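Side-chain contacts in Xaa-Pro Dipeptidase (Alteromonas macleodii, PDB 2QS8), which probably hydrolyses peptides from their C-terminal end as a dipeptidase or carboxypeptidase of the amidohydrolase superfamily, holding magnesium and a methionine in its active site: residues Ile84-Glu87 and Arg88-Ala92; Ser116-Val119 and Ala120-Leu123; Tyr176-Tyr179 and Ala180-Gln184. All blocks are in the same frame, centred on the assembly; numbering follows the deposited sequence.

In the fold
Following the chain from the N terminus, contact 1 comes first, where the loop after strand 69-70 turns into helix 88-104. Contact 2 makes the same change further on, from the loop after strand 107-112 into helix 119-128, and contact 3 lies wholly within helix 175-188. Each locally joins residues about one turn apart and closes no long loop; they follow in series, and none nests in or crosses another. Contacts 1 and 2 meet in space, with Q91 and A92 packing on V119, so the starts of two helices lie together. Contact 3 stands apart, its nearest atoms about 7 Å from those of contact 2, yet D188, at the end of its helix, touches L118 and I121.

Contact 1: Ile84-Glu87 and Arg88-Ala92; sequences IKVE and REMQA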
loop_
_atom_site.group_PDB
_atom_site.type_symbol
_atom_site.label_atom_id
_atom_site.label_comp_id
_atom_site.label_asym_id
_atom_site.label_seq_id
_atom_site.Cartn_x
_atom_site.Cartn_y
_atom_site.Cartn_z
ATOM N N ILE A 84 -20.788 -27.000 -14.761
ATOM C CA ILE A 84 -21.222 -25.842 -13.990
ATOM C C ILE A 84 -20.125 -25.295 -13.085
ATOM O O ILE A 84 -20.031 -24.092 -12.882
ATOM C CB ILE A 84 -22.453 -26.174 -13.135
ATOM C CG1 ILE A 84 -23.561 -26.734 -14.032
ATOM C CG2 ILE A 84 -22.955 -24.917 -12.421
ATOM C CD1 ILE A 84 -23.993 -25.793 -15.141
ATOM N N LYS A 85 -19.303 -26.185 -12.547
ATOM C CA LYS A 85 -18.211 -25.792 -11.670
ATOM C C LYS A 85 -17.114 -26.839 -11.769
ATOM O O LYS A 85 -17.370 -27.973 -12.180
ATOM C CB LYS A 85 -18.699 -25.719 -10.219
ATOM C CG LYS A 85 -19.140 -27.067 -9.658
ATOM C CD LYS A 85 -19.609 -26.941 -8.215
ATOM C CE LYS A 85 -20.034 -28.285 -7.640
ATOM N NZ LYS A 85 -18.905 -29.247 -7.584
ATOM N N VAL A 86 -15.895 -26.452 -11.405
ATOM C CA VAL A 86 -14.764 -27.376 -11.419
ATOM C C VAL A 86 -13.979 -27.212 -10.125
ATOM O O VAL A 86 -13.268 -26.222 -9.946
ATOM C CB VAL A 86 -13.797 -27.105 -12.590
ATOM C CG1 VAL A 86 -12.877 -28.299 -12.774
ATOM C CG2 VAL A 86 -14.561 -26.840 -13.854
ATOM N N GLU A 87 -14.114 -28.177 -9.220
ATOM C CA GLU A 87 -13.407 -28.124 -7.945
ATOM C C GLU A 87 -11.904 -28.230 -8.210
ATOM O O GLU A 87 -11.494 -28.691 -9.283
ATOM C CB GLU A 87 -13.848 -29.277 -7.033
ATOM C CG GLU A 87 -15.346 -29.348 -6.738
ATOM C CD GLU A 87 -15.864 -28.221 -5.852
ATOM O OE1 GLU A 87 -15.066 -27.373 -5.383
ATOM O OE2 GLU A 87 -17.091 -28.192 -5.621
ATOM N N ARG A 88 -11.093 -27.801 -7.242
ATOM C CA ARG A 88 -9.645 -27.876 -7.393
ATOM C C ARG A 88 -9.228 -29.343 -7.487
ATOM O O ARG A 88 -8.332 -29.696 -8.257
ATOM C CB ARG A 88 -8.928 -27.198 -6.219
ATOM C CG ARG A 88 -9.100 -25.691 -6.187
ATOM C CD ARG A 88 -8.003 -25.048 -5.384
ATOM N NE ARG A 88 -8.195 -25.211 -3.951
ATOM C CZ ARG A 88 -7.205 -25.214 -3.066
ATOM N NH1 ARG A 88 -5.950 -25.073 -3.472
ATOM N NH2 ARG A 88 -7.470 -25.336 -1.773
ATOM N N GLU A 89 -9.885 -30.189 -6.702
ATOM C CA GLU A 89 -9.598 -31.611 -6.732
ATOM C C GLU A 89 -9.842 -32.180 -8.144
ATOM O O GLU A 89 -9.090 -33.035 -8.601
ATOM C CB GLU A 89 -10.461 -32.360 -5.718
ATOM C CG GLU A 89 -10.108 -32.103 -4.251
ATOM C CD GLU A 89 -10.593 -30.755 -3.717
ATOM O OE1 GLU A 89 -11.117 -29.927 -4.491
ATOM O OE2 GLU A 89 -10.441 -30.526 -2.502
HETATM N N MSE A 90 -10.893 -31.715 -8.825
HETATM C CA MSE A 90 -11.183 -32.199 -10.181
HETATM C C MSE A 90 -10.086 -31.751 -11.162
HETATM O O MSE A 90 -9.684 -32.516 -12.027
HETATM C CB MSE A 90 -12.549 -31.693 -10.664
HETATM C CG MSE A 90 -12.921 -32.121 -12.080
HETATM SE SE MSE A 90 -13.158 -34.086 -12.115
HETATM C CE MSE A 90 -14.950 -34.306 -11.305
ATOM N N GLN A 91 -9.606 -30.519 -11.016
ATOM C CA GLN A 91 -8.548 -30.006 -11.881
ATOM C C GLN A 91 -7.306 -30.895 -11.763
ATOM O O GLN A 91 -6.702 -31.280 -12.759
ATOM C CB GLN A 91 -8.183 -28.570 -11.495
ATOM C CG GLN A 91 -9.319 -27.580 -11.669
ATOM C CD GLN A 91 -9.088 -26.255 -10.947
ATOM O OE1 GLN A 91 -10.040 -25.546 -10.635
ATOM N NE2 GLN A 91 -7.839 -25.918 -10.688
ATOM N N ALA A 92 -6.948 -31.223 -10.526
ATOM C CA ALA A 92 -5.788 -32.064 -10.259
ATOM C C ALA A 92 -5.957 -33.466 -10.839
ATOM O O ALA A 92 -5.039 -34.000 -11.461
ATOM C CB ALA A 92 -5.526 -32.141 -8.756
#
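The carbonyl O of E87 accepts the backbone N-H of Q91 at 3.1 Å, the first i to i+4 bond of the helix that starts at R88. E87 itself occupies the N-cap position. Around the same oxygen lie aliphatic carbons: CG of Q91 comes to 3.4 Å of E87 O, and CB of the selenomethionine M90 to 3.5 Å of it. V86 closes over this turn from the loop that leads into the helix. Its CG1, set opposite the backbone N (chi1 -165°), touches two side chains, 3.8 Å from Q91 CG and 3.9 Å from M90 CG, and it crosses M90 nearly at a right angle. Replacing Q91 with an alanine would probably leave V86 CG1 without one of its two neighbours and strip E87 O of the CG that packs on it. On the other side of the chain E87 bends at chi2 (-69°), bringing its carboxylate back to K85; K85 NZ makes a salt bridge to E87 OE2 at 2.9 Å, arriving on the anti side. E89 OE1 is 4.8 Å from E87 OE1, a pair of like charges, and K85 may ease the repulsion by neutralising E87. R88 turns outward, to a salt bridge with D160 of the second subunit. The whole contact is at the surface, where the loop after strand 69-70 runs into helix 88-104, and Q91 faces V119 at the start of helix 119-128.

Contact 2: Ser116-Val119 and Ala120-Leu123; sequences SGLV and AISL
This is a largely buried helix start, the first turn of helix 119-128, in which the loop residues G117 and L118 and the first helical residue V119 are tied to I121, S122 and L123 one turn on. L118 stands at the N-cap position, and its carbonyl O is held twice by one residue. S122 OG donates to L118 O at 2.7 Å, while S122 N reaches the same oxygen at 3.0 Å from well above the carbonyl plane, 40° out of it. The serine can do both because its OG sits beside its own backbone N (chi1 -62°), folding the hydroxyl back over the turn. The next rung is plainer: L123 N donates to V119 O at 2.9 Å. A water bridges G117 O and I121 N, which are too far apart to bond directly, giving a hydrogen to G117 O at 3.1 Å and accepting from I121 N at 2.8 Å. Earlier in the same loop, D115 receives the N-H groups of G117, V119 and A120, so its carboxylate probably also benefits from the positive end of the helix. G117 has backbone angles at which a side chain would press against the carbonyl O of S116. Among the apolar groups, L118 CD1 lies 3.9 Å from I121 CG2, and I121 CD1 extends to 3.5 Å from G117 O. L118 also packs on V159 of the second subunit. V119 and L123 rest on A95 of helix 88-104, A120 and I121 on A139 of strand 136-139, and L118 and I121 reach D188 at the end of helix 175-188, so this one turn is wedged between two helices and a strand.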
loop_
_atom_site.group_PDB
_atom_site.type_symbol
_atom_site.label_atom_id
_atom_site.label_comp_id
_atom_site.label_asym_id
_atom_site.label_seq_id
_atom_site.Cartn_x
_atom_site.Cartn_y
_atom_site.Cartn_z
ATOM N N SER A 116 -5.057 -22.864 -11.501
ATOM C CA SER A 116 -5.632 -22.196 -10.334
ATOM C C SER A 116 -4.623 -21.876 -9.224
ATOM O O SER A 116 -4.904 -21.062 -8.348
ATOM C CB SER A 116 -6.822 -22.990 -9.778
ATOM O OG SER A 116 -6.446 -24.281 -9.334
ATOM N N GLY A 117 -3.451 -22.502 -9.265
ATOM C CA GLY A 117 -2.434 -22.209 -8.269
ATOM C C GLY A 117 -1.467 -23.314 -7.858
ATOM O O GLY A 117 -0.255 -23.120 -7.872
ATOM N N LEU A 118 -1.993 -24.476 -7.492
ATOM C CA LEU A 118 -1.160 -25.567 -7.024
ATOM C C LEU A 118 -1.288 -26.863 -7.829
ATOM O O LEU A 118 -0.772 -27.905 -7.421
ATOM C CB LEU A 118 -1.487 -25.839 -5.550
ATOM C CG LEU A 118 -0.725 -25.082 -4.453
ATOM C CD1 LEU A 118 0.733 -25.508 -4.501
ATOM C CD2 LEU A 118 -0.824 -23.586 -4.635
ATOM N N VAL A 119 -1.962 -26.806 -8.971
ATOM C CA VAL A 119 -2.140 -28.008 -9.777
ATOM C C VAL A 119 -0.812 -28.537 -10.347
ATOM O O VAL A 119 -0.354 -29.610 -9.958
ATOM C CB VAL A 119 -3.164 -27.766 -10.910
ATOM C CG1 VAL A 119 -3.420 -29.065 -11.680
ATOM C CG2 VAL A 119 -4.470 -27.247 -10.314
ATOM N N ALA A 120 -0.192 -27.797 -11.253
ATOM C CA ALA A 120 1.075 -28.244 -11.825
ATOM C C ALA A 120 2.162 -28.439 -10.743
ATOM O O ALA A 120 2.964 -29.371 -10.820
ATOM C CB ALA A 120 1.561 -27.244 -12.885
ATOM N N ILE A 121 2.192 -27.567 -9.740
ATOM C CA ILE A 121 3.191 -27.699 -8.691
ATOM C C ILE A 121 3.029 -29.050 -7.975
ATOM O O ILE A 121 4.005 -29.774 -7.763
ATOM C CB ILE A 121 3.070 -26.555 -7.678
ATOM C CG1 ILE A 121 3.570 -25.252 -8.319
ATOM C CG2 ILE A 121 3.819 -26.898 -6.402
ATOM C CD1 ILE A 121 3.165 -24.006 -7.571
ATOM N N SER A 122 1.797 -29.389 -7.610
ATOM C CA SER A 122 1.546 -30.660 -6.936
ATOM C C SER A 122 1.815 -31.856 -7.858
ATOM O O SER A 122 2.371 -32.869 -7.442
ATOM C CB SER A 122 0.104 -30.721 -6.429
ATOM O OG SER A 122 -0.145 -29.702 -5.477
ATOM N N LEU A 123 1.431 -31.731 -9.118
ATOM C CA LEU A 123 1.630 -32.815 -10.063
ATOM C C LEU A 123 3.130 -33.055 -10.274
ATOM O O LEU A 123 3.595 -34.201 -10.283
ATOM C CB LEU A 123 0.949 -32.478 -11.385
ATOM C CG LEU A 123 0.850 -33.612 -12.404
ATOM C CD1 LEU A 123 0.179 -34.816 -11.744
ATOM C CD2 LEU A 123 0.070 -33.149 -13.627
HETATM O O HOH W 1 0.907 -25.068 -9.917
#

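Contact 3: Tyr176-Tyr179 and Ala180-Gln184; sequences YEVY and AAVRQ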
loop_
_atom_site.group_PDB
_atom_site.type_symbol
_atom_site.label_atom_id
_atom_site.label_comp_id
_atom_site.label_asym_id
_atom_site.label_seq_id
_atom_site.Cartn_x
_atom_site.Cartn_y
_atom_site.Cartn_z
ATOM N N TYR A 176 4.917 -2.894 -5.352
ATOM C CA TYR A 176 5.020 -3.618 -4.095
ATOM C C TYR A 176 4.092 -4.830 -4.086
ATOM O O TYR A 176 4.475 -5.908 -3.620
ATOM C CB TYR A 176 4.745 -2.673 -2.915
ATOM C CG TYR A 176 5.648 -1.466 -2.972
ATOM C CD1 TYR A 176 5.127 -0.167 -2.953
ATOM C CD2 TYR A 176 7.027 -1.627 -3.133
ATOM C CE1 TYR A 176 5.966 0.946 -3.103
ATOM C CE2 TYR A 176 7.865 -0.530 -3.282
ATOM C CZ TYR A 176 7.333 0.754 -3.269
ATOM O OH TYR A 176 8.176 1.834 -3.426
ATOM N N GLU A 177 2.880 -4.670 -4.610
ATOM C CA GLU A 177 1.964 -5.803 -4.659
ATOM C C GLU A 177 2.538 -6.828 -5.640
ATOM O O GLU A 177 2.324 -8.020 -5.477
ATOM C CB GLU A 177 0.549 -5.380 -5.089
ATOM C CG GLU A 177 -0.137 -4.432 -4.130
ATOM C CD GLU A 177 -1.658 -4.401 -4.275
ATOM O OE1 GLU A 177 -2.188 -4.728 -5.368
ATOM O OE2 GLU A 177 -2.330 -4.031 -3.286
ATOM N N VAL A 178 3.273 -6.360 -6.651
ATOM C CA VAL A 178 3.887 -7.274 -7.609
ATOM C C VAL A 178 4.858 -8.206 -6.879
ATOM O O VAL A 178 4.822 -9.418 -7.090
ATOM C CB VAL A 178 4.656 -6.531 -8.727
ATOM C CG1 VAL A 178 5.686 -7.469 -9.398
ATOM C CG2 VAL A 178 3.688 -6.054 -9.777
ATOM N N TYR A 179 5.712 -7.639 -6.020
ATOM C CA TYR A 179 6.678 -8.439 -5.274
ATOM C C TYR A 179 5.977 -9.457 -4.366
ATOM O O TYR A 179 6.419 -10.598 -4.248
ATOM C CB TYR A 179 7.605 -7.545 -4.432
ATOM C CG TYR A 179 8.909 -7.178 -5.114
ATOM C CD1 TYR A 179 8.966 -6.138 -6.045
ATOM C CD2 TYR A 179 10.091 -7.871 -4.821
ATOM C CE1 TYR A 179 10.167 -5.795 -6.664
ATOM C CE2 TYR A 179 11.302 -7.535 -5.437
ATOM C CZ TYR A 179 11.331 -6.500 -6.354
ATOM O OH TYR A 179 12.522 -6.181 -6.955
ATOM N N ALA A 180 4.893 -9.038 -3.726
ATOM C CA ALA A 180 4.151 -9.929 -2.857
ATOM C C ALA A 180 3.676 -11.110 -3.684
ATOM O O ALA A 180 3.799 -12.257 -3.260
ATOM C CB ALA A 180 2.955 -9.207 -2.238
ATOM N N ALA A 181 3.149 -10.827 -4.872
ATOM C CA ALA A 181 2.642 -11.867 -5.767
ATOM C C ALA A 181 3.739 -12.805 -6.301
ATOM O O ALA A 181 3.528 -14.016 -6.409
ATOM C CB ALA A 181 1.882 -11.231 -6.934
ATOM N N VAL A 182 4.893 -12.252 -6.654
ATOM C CA VAL A 182 5.986 -13.071 -7.153
ATOM C C VAL A 182 6.498 -13.954 -6.013
ATOM O O VAL A 182 6.691 -15.145 -6.184
ATOM C CB VAL A 182 7.141 -12.202 -7.699
ATOM C CG1 VAL A 182 8.370 -13.055 -7.972
ATOM C CG2 VAL A 182 6.697 -11.513 -8.973
ATOM N N ARG A 183 6.709 -13.357 -4.847
ATOM C CA ARG A 183 7.171 -14.109 -3.698
ATOM C C ARG A 183 6.176 -15.201 -3.286
ATOM O O ARG A 183 6.589 -16.270 -2.828
ATOM C CB ARG A 183 7.466 -13.159 -2.537
ATOM C CG ARG A 183 8.781 -12.383 -2.730
ATOM C CD ARG A 183 8.963 -11.260 -1.717
ATOM N NE ARG A 183 10.261 -10.602 -1.842
ATOM C CZ ARG A 183 10.478 -9.321 -1.554
ATOM N NH1 ARG A 183 9.483 -8.550 -1.122
ATOM N NH2 ARG A 183 11.680 -8.801 -1.697
ATOM N N GLN A 184 4.874 -14.948 -3.468
ATOM C CA GLN A 184 3.865 -15.947 -3.126
ATOM C C GLN A 184 4.017 -17.176 -4.020
ATOM O O GLN A 184 3.819 -18.306 -3.577
ATOM C CB GLN A 184 2.447 -15.386 -3.297
ATOM C CG GLN A 184 1.356 -16.342 -2.856
ATOM C CD GLN A 184 1.472 -16.698 -1.385
ATOM O OE1 GLN A 184 1.776 -15.842 -0.552
ATOM N NE2 GLN A 184 1.219 -17.963 -1.055
#
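Four successive i to i+4 bonds, from A180 N to Y176 O through to R183 N to Y179 O, run at 2.8 to 3.2 Å and make this regular alpha helix. It belongs to helix 175-188 of the TIM-barrel amidohydrolase fold. V178 and V182 point the same way, side by side, with V178 CG1 4.2 Å from V182 CG2, and both pack on helix 215-227, V178 on A220 and V182 on A224. V182 CG2 also settles 3.4 Å from V178 O. On the adjoining side Y179, which also touches A224, meets R183. With CG beside its own backbone N (chi1 -75°) and the chain extended from there, the guanidinium is carried back to the Y179 ring. Y179 CD2 stands over the centre of that group, 3.6 Å from R183 CZ, and the two planes are 55° apart, so the ring leans on the guanidinium instead of lying flat against it. Partners elsewhere fix both ends: Y179 OH bonds to S223, R183 NE to Y228, and R183 also has a salt bridge to E217 and a hydrogen bond to N173, both of the second subunit. This side therefore helps form a subunit interface. The root of the arginine is packed against the same carbonyl its N-H uses: R183 CG lies 3.3 Å from Y179 O.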